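Local coordinates for protein fusolin (Unidentified entomopoxvirus, PDB 4OW5) that probably binds chitin through a metal-dependent lytic polysaccharide monooxygenase-like domain, enhances viral virulence and crystallizes in vivo into viral spindles, at residues A[11-16]-A[118-123]. Numbering follows the deposited sequence.
Sequences QRRCNV and TPTVIP. With EDO (1,2-ethanediol), chain F; EDO (1,2-ethanediol), chain D.
Arg13 reaches from helix 10-17 to Thr118, and the two side chains cross at about a right angle, with the threonine methyl laid against one face of the guanidinium group. CG2 of Thr118 stands 3.6 Å above that plane, displaced toward the rim on the NH1 side. The arginine leaves the helix extended, CG anti to the backbone N (chi1 180°), and then bends at its third torsion (chi3 -83°), which turns the flat group across the methyl. Thr118 OG1 is hydrogen-bonded to Asp31, and its side chain meets Arg13 through CG2. The polar link is indirect: a water donates to Thr118 O at 2.8 Å and takes a weak bond from Arg13 NE at 2.6 Å. In the LPMO-like, fibronectin type III-related core, this joins the helical region that follows strand 2-6 to the loop residues leading into strand 120-123, which runs parallel to strand 223-234. Near the guanidinium plane, at its edge, Thr120 OG1 makes a long approach of 4.5 Å to Arg13 NH2, without a hydrogen bond. Both are hydrogen-bonded to the second subunit, Arg13 NH1 to the hydroxyl of its Tyr338 and Thr120 OG1 to that of its Tyr345; its Trp341 also packs on Arg13. Arg12 NE and NH2 grip the two oxygens of an ethanediol probably carried over from the crystallisation liquor, while NH1 forms a salt bridge with Asp66.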
loop_
_atom_site.group_PDB
_atom_site.type_symbol
_atom_site.label_atom_id
_atom_site.label_comp_id
_atom_site.label_asym_id
_atom_site.label_seq_id
_atom_site.Cartn_x
_atom_site.Cartn_y
_atom_site.Cartn_z
ATOM N N GLN A 11 3.678 12.572 17.192
ATOM C CA GLN A 11 4.479 13.645 17.753
ATOM C C GLN A 11 5.663 13.100 18.569
ATOM O O GLN A 11 6.683 13.776 18.669
ATOM C CB GLN A 11 3.647 14.622 18.580
ATOM C CG GLN A 11 3.336 14.243 20.025
ATOM C CD GLN A 11 2.515 13.003 20.202
ATOM O OE1 GLN A 11 1.788 12.573 19.328
ATOM N NE2 GLN A 11 2.542 12.464 21.377
ATOM N N ARG A 12 5.495 11.947 19.195
ATOM C CA ARG A 12 6.565 11.294 19.935
ATOM C C ARG A 12 7.687 10.851 18.980
ATOM O O ARG A 12 8.859 11.057 19.284
ATOM C CB ARG A 12 6.030 10.073 20.713
ATOM C CG ARG A 12 7.104 9.303 21.486
ATOM C CD ARG A 12 7.920 10.169 22.414
ATOM N NE ARG A 12 8.974 9.397 23.065
ATOM C CZ ARG A 12 9.934 9.912 23.825
ATOM N NH1 ARG A 12 9.974 11.221 24.071
ATOM N NH2 ARG A 12 10.867 9.126 24.343
ATOM N N ARG A 13 7.341 10.273 17.832
ATOM C CA ARG A 13 8.362 9.916 16.831
ATOM C C ARG A 13 9.142 11.164 16.380
ATOM O O ARG A 13 10.372 11.114 16.270
ATOM C CB ARG A 13 7.741 9.226 15.615
ATOM C CG ARG A 13 8.752 8.844 14.545
ATOM C CD ARG A 13 8.098 8.217 13.339
ATOM N NE ARG A 13 7.852 6.800 13.554
ATOM C CZ ARG A 13 8.646 5.797 13.186
ATOM N NH1 ARG A 13 9.809 6.042 12.583
ATOM N NH2 ARG A 13 8.291 4.539 13.425
ATOM N N CYS A 14 8.443 12.265 16.110
ATOM C CA CYS A 14 9.109 13.494 15.677
ATOM C C CYS A 14 10.040 14.005 16.770
ATOM O O CYS A 14 11.153 14.382 16.462
ATOM C CB CYS A 14 8.099 14.558 15.260
ATOM S SG CYS A 14 7.150 14.116 13.776
ATOM N N ASN A 15 9.604 13.992 18.007
ATOM C CA ASN A 15 10.429 14.430 19.140
ATOM C C ASN A 15 11.702 13.596 19.251
ATOM O O ASN A 15 12.798 14.165 19.213
ATOM C CB ASN A 15 9.650 14.350 20.460
ATOM C CG ASN A 15 10.434 14.876 21.653
ATOM O OD1 ASN A 15 10.621 16.061 21.816
ATOM N ND2 ASN A 15 11.006 14.016 22.433
ATOM N N VAL A 16 11.566 12.264 19.364
ATOM C CA VAL A 16 12.722 11.419 19.571
ATOM C C VAL A 16 13.704 11.472 18.404
ATOM O O VAL A 16 14.874 11.456 18.660
ATOM C CB VAL A 16 12.409 9.955 19.946
ATOM C CG1 VAL A 16 11.520 9.886 21.173
ATOM C CG2 VAL A 16 11.843 9.154 18.804
ATOM N N THR A 118 5.357 8.637 8.637
ATOM C CA THR A 118 6.037 7.354 8.764
ATOM C C THR A 118 5.241 6.476 9.720
ATOM O O THR A 118 5.067 6.856 10.882
ATOM C CB THR A 118 7.480 7.500 9.234
ATOM O OG1 THR A 118 8.174 8.316 8.307
ATOM C CG2 THR A 118 8.206 6.127 9.373
ATOM N N PRO A 119 4.800 5.285 9.270
ATOM C CA PRO A 119 4.044 4.423 10.169
ATOM C C PRO A 119 4.862 3.370 10.845
ATOM O O PRO A 119 5.928 3.002 10.388
ATOM C CB PRO A 119 3.071 3.752 9.208
ATOM C CG PRO A 119 3.952 3.505 7.965
ATOM C CD PRO A 119 4.860 4.717 7.903
ATOM N N THR A 120 4.292 2.811 11.892
ATOM C CA THR A 120 4.734 1.574 12.489
ATOM C C THR A 120 4.299 0.488 11.504
ATOM O O THR A 120 3.114 0.427 11.164
ATOM C CB THR A 120 4.097 1.361 13.869
ATOM O OG1 THR A 120 4.648 2.313 14.788
ATOM C CG2 THR A 120 4.274 -0.100 14.373
ATOM N N VAL A 121 5.214 -0.369 11.076
ATOM C CA VAL A 121 4.932 -1.423 10.104
ATOM C C VAL A 121 4.760 -2.745 10.809
ATOM O O VAL A 121 5.730 -3.290 11.315
ATOM C CB VAL A 121 6.060 -1.509 9.058
ATOM C CG1 VAL A 121 5.820 -2.665 8.094
ATOM C CG2 VAL A 121 6.215 -0.172 8.314
ATOM N N ILE A 122 3.539 -3.284 10.798
ATOM C CA ILE A 122 3.220 -4.552 11.439
ATOM C C ILE A 122 3.104 -5.652 10.364
ATOM O O ILE A 122 2.155 -5.651 9.590
ATOM C CB ILE A 122 1.912 -4.409 12.279
ATOM C CG1 ILE A 122 2.093 -3.224 13.302
ATOM C CG2 ILE A 122 1.548 -5.766 12.990
ATOM C CD1 ILE A 122 0.948 -2.936 14.099
ATOM N N PRO A 123 4.020 -6.631 10.331
ATOM C CA PRO A 123 3.895 -7.715 9.337
ATOM C C PRO A 123 2.748 -8.682 9.652
ATOM O O PRO A 123 2.461 -8.964 10.809
ATOM C CB PRO A 123 5.264 -8.430 9.397
ATOM C CG PRO A 123 6.120 -7.635 10.335
ATOM C CD PRO A 123 5.193 -6.847 11.209
HETATM C C1 EDO F . 11.782 5.599 22.607
HETATM O O1 EDO F . 11.584 6.103 23.921
HETATM C C2 EDO F . 10.709 6.181 21.641
HETATM O O2 EDO F . 9.524 6.529 22.354
HETATM C C1 EDO D . 15.587 15.576 22.396
HETATM O O1 EDO D . 14.551 16.415 22.853
HETATM C C2 EDO D . 15.660 15.625 20.868
HETATM O O2 EDO D . 15.610 14.317 20.330
HETATM O O HOH W 1 5.498 5.629 13.311
#